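Local coordinates for protein KLLA0E08119p (Kluyveromyces lactis, PDB 3VA7) that probably carboxylates urea to urea-1-carboxylate using ATP, hydrogencarbonate and biotin, the chain being the urea carboxylase part of a longer enzyme that also probably hydrolyses that product, at residues Gly507-Tyr512 and Ile745-Gly750; Leu654-Thr659 and Leu808-Asp813; Ala763-Trp768 and Gln791-Gln796. All blocks are in the same frame, centred on the assembly; numbering follows the deposited sequence.

All three interactions lie in the carboxyltransferase region, on the same side of the chain's centre. The centres of interactions 1 and 2 are about 18 Å apart. Those of interactions 1 and 3 are about 13 Å apart, and those of interactions 2 and 3 about 11 Å. Along the chain interaction 1 closes before interaction 3 opens, interactions 1 and 2 alternate their segments, and interaction 3 falls between the segments of interaction 2. Y512 of helix 511-520 packs on P655, L808 and Q796, and W768 of helix 767-770 touches D510 and L657. Helix 786-802 thus meets all three, and the contacts form one continuous region running from beside the biotin pocket, past the sodium site, to surface loops.

Interaction 1: Gly507-Tyr512 and Ile745-Gly750; sequences GPMDSY and IITCDG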
ATOM      1  N   GLY A 507       7.655   3.493  11.318  1.00 24.97           N
ATOM      2  CA  GLY A 507       8.741   4.355  11.688  1.00 26.42           C
ATOM      3  C   GLY A 507      10.000   3.548  11.911  1.00 27.58           C
ATOM      4  O   GLY A 507      10.000   2.320  11.688  1.00 28.07           O
ATOM      5  N   PRO A 508      11.069   4.215  12.375  1.00 27.97           N
ATOM      6  CA  PRO A 508      12.364   3.553  12.535  1.00 28.36           C
ATOM      7  C   PRO A 508      12.328   2.584  13.681  1.00 29.93           C
ATOM      8  O   PRO A 508      11.751   2.825  14.767  1.00 29.58           O
ATOM      9  CB  PRO A 508      13.303   4.674  12.937  1.00 28.51           C
ATOM     10  CG  PRO A 508      12.383   5.684  13.632  1.00 28.74           C
ATOM     11  CD  PRO A 508      11.042   5.576  12.943  1.00 28.03           C
ATOM     12  N   MET A 509      12.998   1.487  13.434  1.00 31.15           N
ATOM     13  CA  MET A 509      13.179   0.440  14.394  1.00 31.32           C
ATOM     14  C   MET A 509      14.139   0.816  15.538  1.00 31.12           C
ATOM     15  O   MET A 509      14.061   0.234  16.624  1.00 31.13           O
ATOM     16  CB  MET A 509      13.745  -0.701  13.579  1.00 31.96           C
ATOM     17  CG  MET A 509      13.673  -1.981  14.217  1.00 32.99           C
ATOM     18  SD  MET A 509      12.048  -2.661  14.069  1.00 35.56           S
ATOM     19  CE  MET A 509      12.581  -4.375  14.408  1.00 30.26           C
ATOM     20  N   ASP A 510      15.094   1.723  15.266  1.00 30.76           N
ATOM     21  CA  ASP A 510      15.981   2.269  16.295  1.00 29.84           C
ATOM     22  C   ASP A 510      15.695   3.739  16.201  1.00 29.92           C
ATOM     23  O   ASP A 510      16.233   4.437  15.325  1.00 30.17           O
ATOM     24  CB  ASP A 510      17.474   1.924  16.030  1.00 29.21           C
ATOM     25  CG  ASP A 510      18.509   2.971  16.637  1.00 30.16           C
ATOM     26  OD1 ASP A 510      19.747   2.875  16.342  1.00 29.24           O
ATOM     27  OD2 ASP A 510      18.115   3.892  17.391  1.00 28.03           O
ATOM     28  N   SER A 511      14.843   4.220  17.097  1.00 29.45           N
ATOM     29  CA  SER A 511      14.385   5.592  16.954  1.00 29.48           C
ATOM     30  C   SER A 511      15.382   6.638  17.341  1.00 30.22           C
ATOM     31  O   SER A 511      15.284   7.768  16.825  1.00 31.99           O
ATOM     32  CB  SER A 511      13.018   5.870  17.598  1.00 29.81           C
ATOM     33  OG  SER A 511      13.053   6.080  18.982  1.00 24.51           O
ATOM     34  N   TYR A 512      16.353   6.293  18.185  1.00 30.03           N
ATOM     35  CA  TYR A 512      17.379   7.293  18.621  1.00 30.45           C
ATOM     36  C   TYR A 512      18.343   7.758  17.496  1.00 30.24           C
ATOM     37  O   TYR A 512      18.454   8.977  17.195  1.00 30.83           O
ATOM     38  CB  TYR A 512      18.131   6.841  19.905  1.00 30.70           C
ATOM     39  CG  TYR A 512      18.876   7.972  20.563  1.00 32.47           C
ATOM     40  CD1 TYR A 512      18.208   9.121  20.980  1.00 32.89           C
ATOM     41  CD2 TYR A 512      20.257   7.935  20.701  1.00 33.87           C
ATOM     42  CE1 TYR A 512      18.888  10.176  21.534  1.00 34.29           C
ATOM     43  CE2 TYR A 512      20.953   9.007  21.246  1.00 34.67           C
ATOM     44  CZ  TYR A 512      20.267  10.116  21.660  1.00 34.87           C
ATOM     45  OH  TYR A 512      20.947  11.174  22.199  1.00 35.25           O
ATOM     46  N   ILE A 745      10.237 -10.404  20.596  1.00 27.71           N
ATOM     47  CA  ILE A 745      10.005  -9.046  20.951  1.00 26.55           C
ATOM     48  C   ILE A 745       9.187  -8.305  19.896  1.00 26.93           C
ATOM     49  O   ILE A 745       9.653  -8.116  18.784  1.00 26.10           O
ATOM     50  CB  ILE A 745      11.307  -8.274  21.184  1.00 26.92           C
ATOM     51  CG1 ILE A 745      12.211  -9.029  22.184  1.00 23.44           C
ATOM     52  CG2 ILE A 745      10.975  -6.822  21.679  1.00 25.39           C
ATOM     53  CD1 ILE A 745      13.609  -8.510  22.120  1.00 21.78           C
ATOM     54  N   ILE A 746       8.008  -7.822  20.310  1.00 26.51           N
ATOM     55  CA  ILE A 746       7.086  -7.022  19.488  1.00 26.16           C
ATOM     56  C   ILE A 746       7.681  -5.648  19.122  1.00 26.10           C
ATOM     57  O   ILE A 746       7.851  -4.792  19.974  1.00 27.07           O
ATOM     58  CB  ILE A 746       5.659  -6.857  20.205  1.00 26.45           C
ATOM     59  CG1 ILE A 746       5.112  -8.191  20.740  1.00 23.89           C
ATOM     60  CG2 ILE A 746       4.627  -6.249  19.286  1.00 25.55           C
ATOM     61  CD1 ILE A 746       5.054  -9.205  19.689  1.00 25.43           C
ATOM     62  N   THR A 747       7.967  -5.407  17.858  1.00 24.94           N
ATOM     63  CA  THR A 747       8.607  -4.148  17.504  1.00 24.61           C
ATOM     64  C   THR A 747       7.688  -3.250  16.655  1.00 24.76           C
ATOM     65  O   THR A 747       6.506  -3.523  16.529  1.00 25.04           O
ATOM     66  CB  THR A 747       9.907  -4.456  16.761  1.00 26.17           C
ATOM     67  OG1 THR A 747       9.602  -5.348  15.628  1.00 27.95           O
ATOM     68  CG2 THR A 747      10.975  -5.090  17.771  1.00 18.51           C
ATOM     69  N   CYS A 748       8.213  -2.197  16.040  1.00 24.63           N
ATOM     70  CA  CYS A 748       7.340  -1.170  15.426  1.00 24.90           C
ATOM     71  C   CYS A 748       6.440  -1.568  14.244  1.00 24.20           C
ATOM     72  O   CYS A 748       5.519  -0.839  13.927  1.00 23.44           O
ATOM     73  CB  CYS A 748       8.124   0.092  15.087  1.00 24.29           C
ATOM     74  SG  CYS A 748       9.400  -0.230  13.836  1.00 31.69           S
ATOM     75  N   ASP A 749       6.730  -2.668  13.554  1.00 24.87           N
ATOM     76  CA  ASP A 749       5.764  -3.208  12.555  1.00 24.63           C
ATOM     77  C   ASP A 749       4.957  -4.364  13.126  1.00 25.01           C
ATOM     78  O   ASP A 749       4.496  -5.223  12.371  1.00 25.96           O
ATOM     79  CB  ASP A 749       6.432  -3.674  11.294  1.00 23.16           C
ATOM     80  CG  ASP A 749       6.749  -2.532  10.357  1.00 26.50           C
ATOM     81  OD1 ASP A 749       6.266  -1.378  10.607  1.00 23.90           O
ATOM     82  OD2 ASP A 749       7.513  -2.806   9.378  1.00 26.03           O
ATOM     83  N   GLY A 750       4.790  -4.379  14.442  1.00 23.96           N
ATOM     84  CA  GLY A 750       4.383  -5.604  15.131  1.00 24.96           C
ATOM     85  C   GLY A 750       2.903  -5.748  15.450  1.00 24.82           C
ATOM     86  O   GLY A 750       2.130  -4.796  15.240  1.00 25.75           O
TER
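M509 reaches across to 745-750 with the sulfur end of its side chain, lying obliquely over T747 and alongside C748. Its CG stands anti to the backbone N (chi1 -164°) and the chain then bends at chi2 (80°), which swings SD and CE over to the other segment. SD comes to 3.6 Å from C748 SG, sulfur beside sulfur. The methyl CE goes further and lies against the T747 side chain, 3.6 Å from T747 CB and 3.8 Å from T747 CG2. The hydroxyl of T747 also borders that methyl, but its polar partner is elsewhere: OG1 is hydrogen-bonded to the carbonyl oxygen of R699. C748 points its CB toward 507-512, and with SG set between its own backbone N and carbonyl carbon (chi1 64°) the thiol stands 3.4 Å from G507 O.

This is the carboxyltransferase domain, where strand 742-746 runs out into a type I beta turn from T747 to G750, closed by a weak bond from G750 N to T747 O of 2.8 Å. I746, at the base of the turn, touches the bound biotin, while the T747 side chain stays about 7 Å from it. Just after M509, D510 occupies the N-cap position of helix 511-520. R699 ties the two sides together, donating from NH1 to G507 O and from NE to D749 OD2 in a salt bridge, while D749 OD1 is hydrogen-bonded to S506 OG. M509 also packs against R587 and Y589 of strand 587-592.

Interaction 2: Leu654-Thr659 and Leu808-Asp813; sequences LPTLST and LLELSD
E810 and T656 make the polar half of this contact, with the methyl CD2 of L808 set against the L654-P655 backbone as the other half. The carboxylate of E810 takes two donors from one residue: T656 N gives its hydrogen to OE2 at 3.1 Å and nearly straight, N-H...O 168°, and T656 OG1 donates to E810 OE1 at 2.6 Å. Both oxygens are met on their syn sides, the hydroxyl using the syn lone pair of OE1 and the amide lying 24° out of the carboxylate plane. T656 can present both groups together because its OG1 sits beside its own backbone N, anti to the carbonyl carbon (chi1 -43°). Two bonds of different direction should hold the carboxylate against rotation about its last torsion. With an alanine in place of E810, the amide and hydroxyl of T656 would probably both lose their acceptor, leaving the loops joined mainly by L808 against the L654-P655 backbone.

The denser side lies around L808, whose CD2 comes 3.4 Å from L654 O and 4.3 Å from P655 CA. The L808 side chain is backed by Y512 of helix 511-520 and by S795, Q796 and S799 of helix 786-802, and the ring of P655 leans on Y512 and W768. The T656-E810 side lies at the rim, with T656 exposed, and is held by its two hydrogen bonds rather than by packing. The arrangement is a surface loop-to-loop junction of the carboxyltransferase region, in which the loop leading from helix 786-802 to strand 824-828 is tied to the one preceding strand 662-669.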
ATOM      1  N   LEU A 654      25.875  10.373  21.318  1.00 40.69           N
ATOM      2  CA  LEU A 654      25.782   9.147  20.520  1.00 40.58           C
ATOM      3  C   LEU A 654      25.419   7.962  21.408  1.00 40.18           C
ATOM      4  O   LEU A 654      25.850   7.909  22.558  1.00 40.49           O
ATOM      5  CB  LEU A 654      27.060   8.847  19.745  1.00 40.01           C
ATOM      6  CG  LEU A 654      27.500   9.945  18.777  1.00 41.13           C
ATOM      7  CD1 LEU A 654      28.833   9.517  18.128  1.00 38.23           C
ATOM      8  CD2 LEU A 654      26.410  10.329  17.731  1.00 39.09           C
ATOM      9  N   PRO A 655      24.592   7.038  20.889  1.00 39.47           N
ATOM     10  CA  PRO A 655      24.254   5.846  21.641  1.00 39.66           C
ATOM     11  C   PRO A 655      25.419   4.864  21.645  1.00 39.44           C
ATOM     12  O   PRO A 655      26.209   4.848  20.696  1.00 40.03           O
ATOM     13  CB  PRO A 655      23.077   5.257  20.850  1.00 39.69           C
ATOM     14  CG  PRO A 655      23.217   5.814  19.485  1.00 38.46           C
ATOM     15  CD  PRO A 655      23.742   7.185  19.697  1.00 38.90           C
ATOM     16  N   THR A 656      25.510   4.065  22.697  1.00 38.17           N
ATOM     17  CA  THR A 656      26.542   3.068  22.812  1.00 37.28           C
ATOM     18  C   THR A 656      25.984   1.747  22.381  1.00 36.89           C
ATOM     19  O   THR A 656      25.334   1.041  23.149  1.00 35.66           O
ATOM     20  CB  THR A 656      27.073   2.884  24.269  1.00 37.21           C
ATOM     21  OG1 THR A 656      27.258   4.151  24.887  1.00 37.47           O
ATOM     22  CG2 THR A 656      28.393   2.167  24.250  1.00 37.69           C
ATOM     23  N   LEU A 657      26.298   1.402  21.147  1.00 37.49           N
ATOM     24  CA  LEU A 657      26.029   0.098  20.604  1.00 37.58           C
ATOM     25  C   LEU A 657      26.948  -0.924  21.235  1.00 37.83           C
ATOM     26  O   LEU A 657      28.058  -0.613  21.595  1.00 38.84           O
ATOM     27  CB  LEU A 657      26.244   0.171  19.104  1.00 37.71           C
ATOM     28  CG  LEU A 657      25.072   0.752  18.322  1.00 38.08           C
ATOM     29  CD1 LEU A 657      25.036   2.266  18.466  1.00 40.39           C
ATOM     30  CD2 LEU A 657      25.137   0.366  16.858  1.00 37.05           C
ATOM     31  N   SER A 658      26.492  -2.150  21.392  1.00 38.42           N
ATOM     32  CA  SER A 658      27.368  -3.234  21.830  1.00 38.87           C
ATOM     33  C   SER A 658      28.570  -3.425  20.941  1.00 40.32           C
ATOM     34  O   SER A 658      28.601  -3.023  19.770  1.00 41.31           O
ATOM     35  CB  SER A 658      26.621  -4.537  21.812  1.00 38.01           C
ATOM     36  OG  SER A 658      27.466  -5.575  22.235  1.00 35.83           O
ATOM     37  N   THR A 659      29.553  -4.112  21.481  1.00 41.86           N
ATOM     38  CA  THR A 659      30.863  -4.203  20.817  1.00 42.65           C
ATOM     39  C   THR A 659      31.215  -5.626  20.443  1.00 42.08           C
ATOM     40  O   THR A 659      32.147  -5.860  19.724  1.00 42.55           O
ATOM     41  CB  THR A 659      31.940  -3.409  21.683  1.00 43.39           C
ATOM     42  OG1 THR A 659      32.277  -2.215  20.982  1.00 40.81           O
ATOM     43  CG2 THR A 659      33.204  -4.231  22.122  1.00 44.65           C
ATOM     44  N   LEU A 808      22.523  12.773  27.610  1.00 45.79           N
ATOM     45  CA  LEU A 808      22.008  11.435  27.368  1.00 45.55           C
ATOM     46  C   LEU A 808      22.328  10.502  28.509  1.00 46.08           C
ATOM     47  O   LEU A 808      23.488  10.303  28.845  1.00 46.67           O
ATOM     48  CB  LEU A 808      22.582  10.834  26.059  1.00 45.47           C
ATOM     49  CG  LEU A 808      22.295   9.343  25.709  1.00 44.93           C
ATOM     50  CD1 LEU A 808      20.848   9.157  25.193  1.00 41.40           C
ATOM     51  CD2 LEU A 808      23.312   8.699  24.750  1.00 39.03           C
ATOM     52  N   LEU A 809      21.294   9.894  29.070  1.00 46.44           N
ATOM     53  CA  LEU A 809      21.448   8.895  30.088  1.00 47.15           C
ATOM     54  C   LEU A 809      21.310   7.529  29.477  1.00 47.07           C
ATOM     55  O   LEU A 809      20.538   7.360  28.560  1.00 47.20           O
ATOM     56  CB  LEU A 809      20.357   9.071  31.108  1.00 47.94           C
ATOM     57  CG  LEU A 809      20.786   9.868  32.308  1.00 49.74           C
ATOM     58  CD1 LEU A 809      19.748  10.960  32.530  1.00 54.49           C
ATOM     59  CD2 LEU A 809      20.869   8.891  33.482  1.00 53.14           C
ATOM     60  N   GLU A 810      22.060   6.564  30.001  1.00 47.07           N
ATOM     61  CA  GLU A 810      22.051   5.209  29.500  1.00 47.50           C
ATOM     62  C   GLU A 810      22.053   4.282  30.679  1.00 48.03           C
ATOM     63  O   GLU A 810      22.418   4.682  31.789  1.00 48.77           O
ATOM     64  CB  GLU A 810      23.254   4.906  28.608  1.00 47.09           C
ATOM     65  CG  GLU A 810      23.158   5.476  27.193  1.00 48.97           C
ATOM     66  CD  GLU A 810      24.169   4.846  26.227  1.00 52.29           C
ATOM     67  OE1 GLU A 810      25.404   5.098  26.431  1.00 49.80           O
ATOM     68  OE2 GLU A 810      23.717   4.130  25.267  1.00 51.21           O
ATOM     69  N   LEU A 811      21.610   3.054  30.436  1.00 48.59           N
ATOM     70  CA  LEU A 811      21.691   1.963  31.389  1.00 49.43           C
ATOM     71  C   LEU A 811      23.014   1.985  32.177  1.00 50.84           C
ATOM     72  O   LEU A 811      24.111   2.177  31.600  1.00 50.72           O
ATOM     73  CB  LEU A 811      21.555   0.651  30.610  1.00 48.71           C
ATOM     74  CG  LEU A 811      20.600  -0.396  31.154  1.00 47.86           C
ATOM     75  CD1 LEU A 811      19.266   0.252  31.422  1.00 47.42           C
ATOM     76  CD2 LEU A 811      20.441  -1.590  30.227  1.00 44.37           C
ATOM     77  N   SER A 812      22.903   1.824  33.493  1.00 52.27           N
ATOM     78  CA  SER A 812      24.070   1.638  34.366  1.00 54.42           C
ATOM     79  C   SER A 812      23.580   0.950  35.621  1.00 55.54           C
ATOM     80  O   SER A 812      22.398   1.079  35.957  1.00 55.53           O
ATOM     81  CB  SER A 812      24.763   2.962  34.704  1.00 54.19           C
ATOM     82  OG  SER A 812      23.895   3.814  35.428  1.00 55.88           O
ATOM     83  N   ASP A 813      24.461   0.218  36.304  1.00 56.70           N
ATOM     84  CA  ASP A 813      24.022  -0.642  37.411  1.00 58.35           C
ATOM     85  C   ASP A 813      23.121  -0.017  38.458  1.00 57.97           C
ATOM     86  O   ASP A 813      22.193  -0.676  38.920  1.00 57.80           O
ATOM     87  CB  ASP A 813      25.200  -1.344  38.059  1.00 59.47           C
ATOM     88  CG  ASP A 813      25.966  -2.159  37.052  1.00 63.24           C
ATOM     89  OD1 ASP A 813      25.313  -3.003  36.389  1.00 64.49           O
ATOM     90  OD2 ASP A 813      27.193  -1.914  36.880  1.00 67.30           O
TER

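Interaction 3: Ala763-Trp768 and Gln791-Gln796; sequences AEAELW and QLKESQ. With NA (sodium ion), chain K.
A765 and K793 bring the backbones to 4.9 Å between their CA atoms, where the turn leading into helix 767-770 of the carboxyltransferase domain lies against helix 786-802, beside a sodium site. The turn is held by E766 N bonding to A763 O at 2.7 Å. A765, with a methyl as its whole side chain, permits this closeness: CB lies 3.9 Å from L792 CB and 3.7 Å from K793 N. L792 CD1 flanks the carboxylate of E766, whose OE1 is engaged by G666 N and K769. Q796 packs over A765 from the next turn of the helix. E764 extends fully from a CG anti to its backbone N (chi1 -177°), and this carries OE2 to the sodium at 2.7 Å; D845 OD2 is a further ligand. K793 crosses E764 obliquely, with CE 3.5 Å from E764 OE1. Its ammonium forms a salt bridge with D797 instead, staying beyond salt-bridge distance of E764, though the nearby positive charge may still help to balance that carboxylate. A water 2.9 Å from the sodium links the two residues indirectly, accepting a weak hydrogen bond from K793 NZ at 3.2 Å.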
ATOM      1  N   ALA A 763      11.690  -1.110  27.550  1.00 28.98           N
ATOM      2  CA  ALA A 763      11.265   0.242  27.883  1.00 28.32           C
ATOM      3  C   ALA A 763      11.279   1.050  26.629  1.00 27.81           C
ATOM      4  O   ALA A 763      12.098   0.836  25.797  1.00 28.18           O
ATOM      5  CB  ALA A 763      12.129   0.880  28.964  1.00 28.01           C
ATOM      6  N   GLU A 764      10.359   1.975  26.487  1.00 28.24           N
ATOM      7  CA  GLU A 764      10.284   2.728  25.264  1.00 28.84           C
ATOM      8  C   GLU A 764      11.679   3.042  24.736  1.00 29.69           C
ATOM      9  O   GLU A 764      11.973   2.813  23.550  1.00 29.88           O
ATOM     10  CB  GLU A 764       9.534   4.025  25.515  1.00 28.20           C
ATOM     11  CG  GLU A 764       9.319   4.872  24.274  1.00 28.84           C
ATOM     12  CD  GLU A 764       8.401   6.044  24.547  1.00 32.01           C
ATOM     13  OE1 GLU A 764       8.303   6.918  23.672  1.00 31.20           O
ATOM     14  OE2 GLU A 764       7.796   6.101  25.666  1.00 35.07           O
ATOM     15  N   ALA A 765      12.517   3.551  25.643  1.00 30.11           N
ATOM     16  CA  ALA A 765      13.781   4.199  25.334  1.00 30.39           C
ATOM     17  C   ALA A 765      14.853   3.153  25.188  1.00 30.85           C
ATOM     18  O   ALA A 765      15.986   3.484  24.798  1.00 31.22           O
ATOM     19  CB  ALA A 765      14.160   5.140  26.475  1.00 30.72           C
ATOM     20  N   GLU A 766      14.518   1.920  25.555  1.00 30.36           N
ATOM     21  CA  GLU A 766      15.387   0.783  25.297  1.00 31.87           C
ATOM     22  C   GLU A 766      15.126   0.048  23.955  1.00 31.98           C
ATOM     23  O   GLU A 766      15.976  -0.724  23.491  1.00 31.99           O
ATOM     24  CB  GLU A 766      15.384  -0.192  26.475  1.00 31.77           C
ATOM     25  CG  GLU A 766      15.909   0.450  27.719  1.00 33.65           C
ATOM     26  CD  GLU A 766      17.399   0.275  27.827  1.00 34.41           C
ATOM     27  OE1 GLU A 766      17.807  -0.893  27.986  1.00 38.64           O
ATOM     28  OE2 GLU A 766      18.143   1.268  27.733  1.00 29.81           O
ATOM     29  N   LEU A 767      13.975   0.303  23.335  1.00 31.89           N
ATOM     30  CA  LEU A 767      13.610  -0.355  22.061  1.00 31.90           C
ATOM     31  C   LEU A 767      14.647  -0.178  20.950  1.00 31.60           C
ATOM     32  O   LEU A 767      14.806  -1.079  20.149  1.00 31.44           O
ATOM     33  CB  LEU A 767      12.217   0.090  21.579  1.00 31.75           C
ATOM     34  CG  LEU A 767      11.163  -0.935  21.975  1.00 33.42           C
ATOM     35  CD1 LEU A 767       9.757  -0.468  21.590  1.00 34.72           C
ATOM     36  CD2 LEU A 767      11.476  -2.253  21.283  1.00 36.19           C
ATOM     37  N   TRP A 768      15.345   0.967  20.907  1.00 31.09           N
ATOM     38  CA  TRP A 768      16.380   1.189  19.913  1.00 32.16           C
ATOM     39  C   TRP A 768      17.423   0.104  19.908  1.00 31.54           C
ATOM     40  O   TRP A 768      17.967  -0.177  18.884  1.00 31.73           O
ATOM     41  CB  TRP A 768      17.087   2.519  20.101  1.00 33.56           C
ATOM     42  CG  TRP A 768      18.249   2.482  21.108  1.00 38.61           C
ATOM     43  CD1 TRP A 768      18.184   2.766  22.449  1.00 41.34           C
ATOM     44  CD2 TRP A 768      19.625   2.146  20.836  1.00 40.68           C
ATOM     45  NE1 TRP A 768      19.435   2.620  23.032  1.00 42.12           N
ATOM     46  CE2 TRP A 768      20.337   2.250  22.069  1.00 42.35           C
ATOM     47  CE3 TRP A 768      20.325   1.767  19.679  1.00 39.34           C
ATOM     48  CZ2 TRP A 768      21.722   2.003  22.172  1.00 40.55           C
ATOM     49  CZ3 TRP A 768      21.688   1.499  19.780  1.00 39.41           C
ATOM     50  CH2 TRP A 768      22.375   1.622  21.030  1.00 40.21           C
ATOM     51  N   GLN A 791      13.163   8.317  32.888  1.00 37.42           N
ATOM     52  CA  GLN A 791      14.411   9.107  32.948  1.00 37.88           C
ATOM     53  C   GLN A 791      15.178   8.937  31.649  1.00 36.47           C
ATOM     54  O   GLN A 791      15.572   9.944  31.030  1.00 36.47           O
ATOM     55  CB  GLN A 791      15.294   8.691  34.150  1.00 38.45           C
ATOM     56  CG  GLN A 791      15.012   9.417  35.469  1.00 42.25           C
ATOM     57  CD  GLN A 791      15.626   8.705  36.690  1.00 47.29           C
ATOM     58  OE1 GLN A 791      14.911   8.352  37.626  1.00 50.26           O
ATOM     59  NE2 GLN A 791      16.943   8.468  36.664  1.00 47.75           N
ATOM     60  N   LEU A 792      15.380   7.673  31.244  1.00 34.50           N
ATOM     61  CA  LEU A 792      16.087   7.385  30.009  1.00 33.41           C
ATOM     62  C   LEU A 792      15.373   8.108  28.860  1.00 33.14           C
ATOM     63  O   LEU A 792      15.978   8.832  28.067  1.00 31.97           O
ATOM     64  CB  LEU A 792      16.119   5.884  29.779  1.00 32.95           C
ATOM     65  CG  LEU A 792      16.941   5.029  30.746  1.00 32.46           C
ATOM     66  CD1 LEU A 792      16.558   3.549  30.737  1.00 29.87           C
ATOM     67  CD2 LEU A 792      18.412   5.161  30.427  1.00 31.76           C
ATOM     68  N   LYS A 793      14.061   7.946  28.816  1.00 33.12           N
ATOM     69  CA  LYS A 793      13.296   8.489  27.722  1.00 34.04           C
ATOM     70  C   LYS A 793      13.472   9.978  27.638  1.00 35.02           C
ATOM     71  O   LYS A 793      13.804  10.494  26.574  1.00 36.01           O
ATOM     72  CB  LYS A 793      11.812   8.169  27.915  1.00 34.26           C
ATOM     73  CG  LYS A 793      11.013   8.254  26.667  1.00 32.31           C
ATOM     74  CD  LYS A 793      10.323   9.584  26.563  1.00 31.67           C
ATOM     75  CE  LYS A 793       9.782   9.733  25.150  1.00 31.78           C
ATOM     76  NZ  LYS A 793       8.802  10.814  25.097  1.00 29.79           N
ATOM     77  N   GLU A 794      13.231  10.667  28.756  1.00 36.04           N
ATOM     78  CA  GLU A 794      13.334  12.122  28.819  1.00 37.44           C
ATOM     79  C   GLU A 794      14.723  12.618  28.442  1.00 37.41           C
ATOM     80  O   GLU A 794      14.856  13.670  27.803  1.00 37.44           O
ATOM     81  CB  GLU A 794      12.909  12.650  30.185  1.00 38.48           C
ATOM     82  CG  GLU A 794      11.449  13.116  30.225  1.00 43.75           C
ATOM     83  CD  GLU A 794      10.804  13.008  31.625  1.00 53.80           C
ATOM     84  OE1 GLU A 794       9.563  13.274  31.709  1.00 60.21           O
ATOM     85  OE2 GLU A 794      11.497  12.663  32.633  1.00 53.40           O
ATOM     86  N   SER A 795      15.747  11.845  28.806  1.00 36.72           N
ATOM     87  CA  SER A 795      17.088  12.186  28.429  1.00 36.55           C
ATOM     88  C   SER A 795      17.262  12.122  26.912  1.00 37.04           C
ATOM     89  O   SER A 795      18.073  12.873  26.376  1.00 37.06           O
ATOM     90  CB  SER A 795      18.093  11.272  29.104  1.00 36.35           C
ATOM     91  OG  SER A 795      18.565  10.312  28.175  1.00 36.73           O
ATOM     92  N   GLN A 796      16.534  11.240  26.212  1.00 36.64           N
ATOM     93  CA  GLN A 796      16.692  11.203  24.765  1.00 36.84           C
ATOM     94  C   GLN A 796      16.022  12.447  24.150  1.00 37.90           C
ATOM     95  O   GLN A 796      16.545  13.084  23.227  1.00 37.81           O
ATOM     96  CB  GLN A 796      16.179   9.892  24.153  1.00 36.98           C
ATOM     97  CG  GLN A 796      16.963   8.619  24.567  1.00 35.25           C
ATOM     98  CD  GLN A 796      16.385   7.289  24.020  1.00 35.10           C
ATOM     99  OE1 GLN A 796      16.920   6.200  24.304  1.00 34.64           O
ATOM    100  NE2 GLN A 796      15.303   7.370  23.242  1.00 35.72           N
TER
HETATM  101 NA    NA K1910       7.834   6.864  28.275  1.00 62.09          NA
HETATM  102  O   HOH W   1       6.664   8.697  26.300  1.00 46.00           O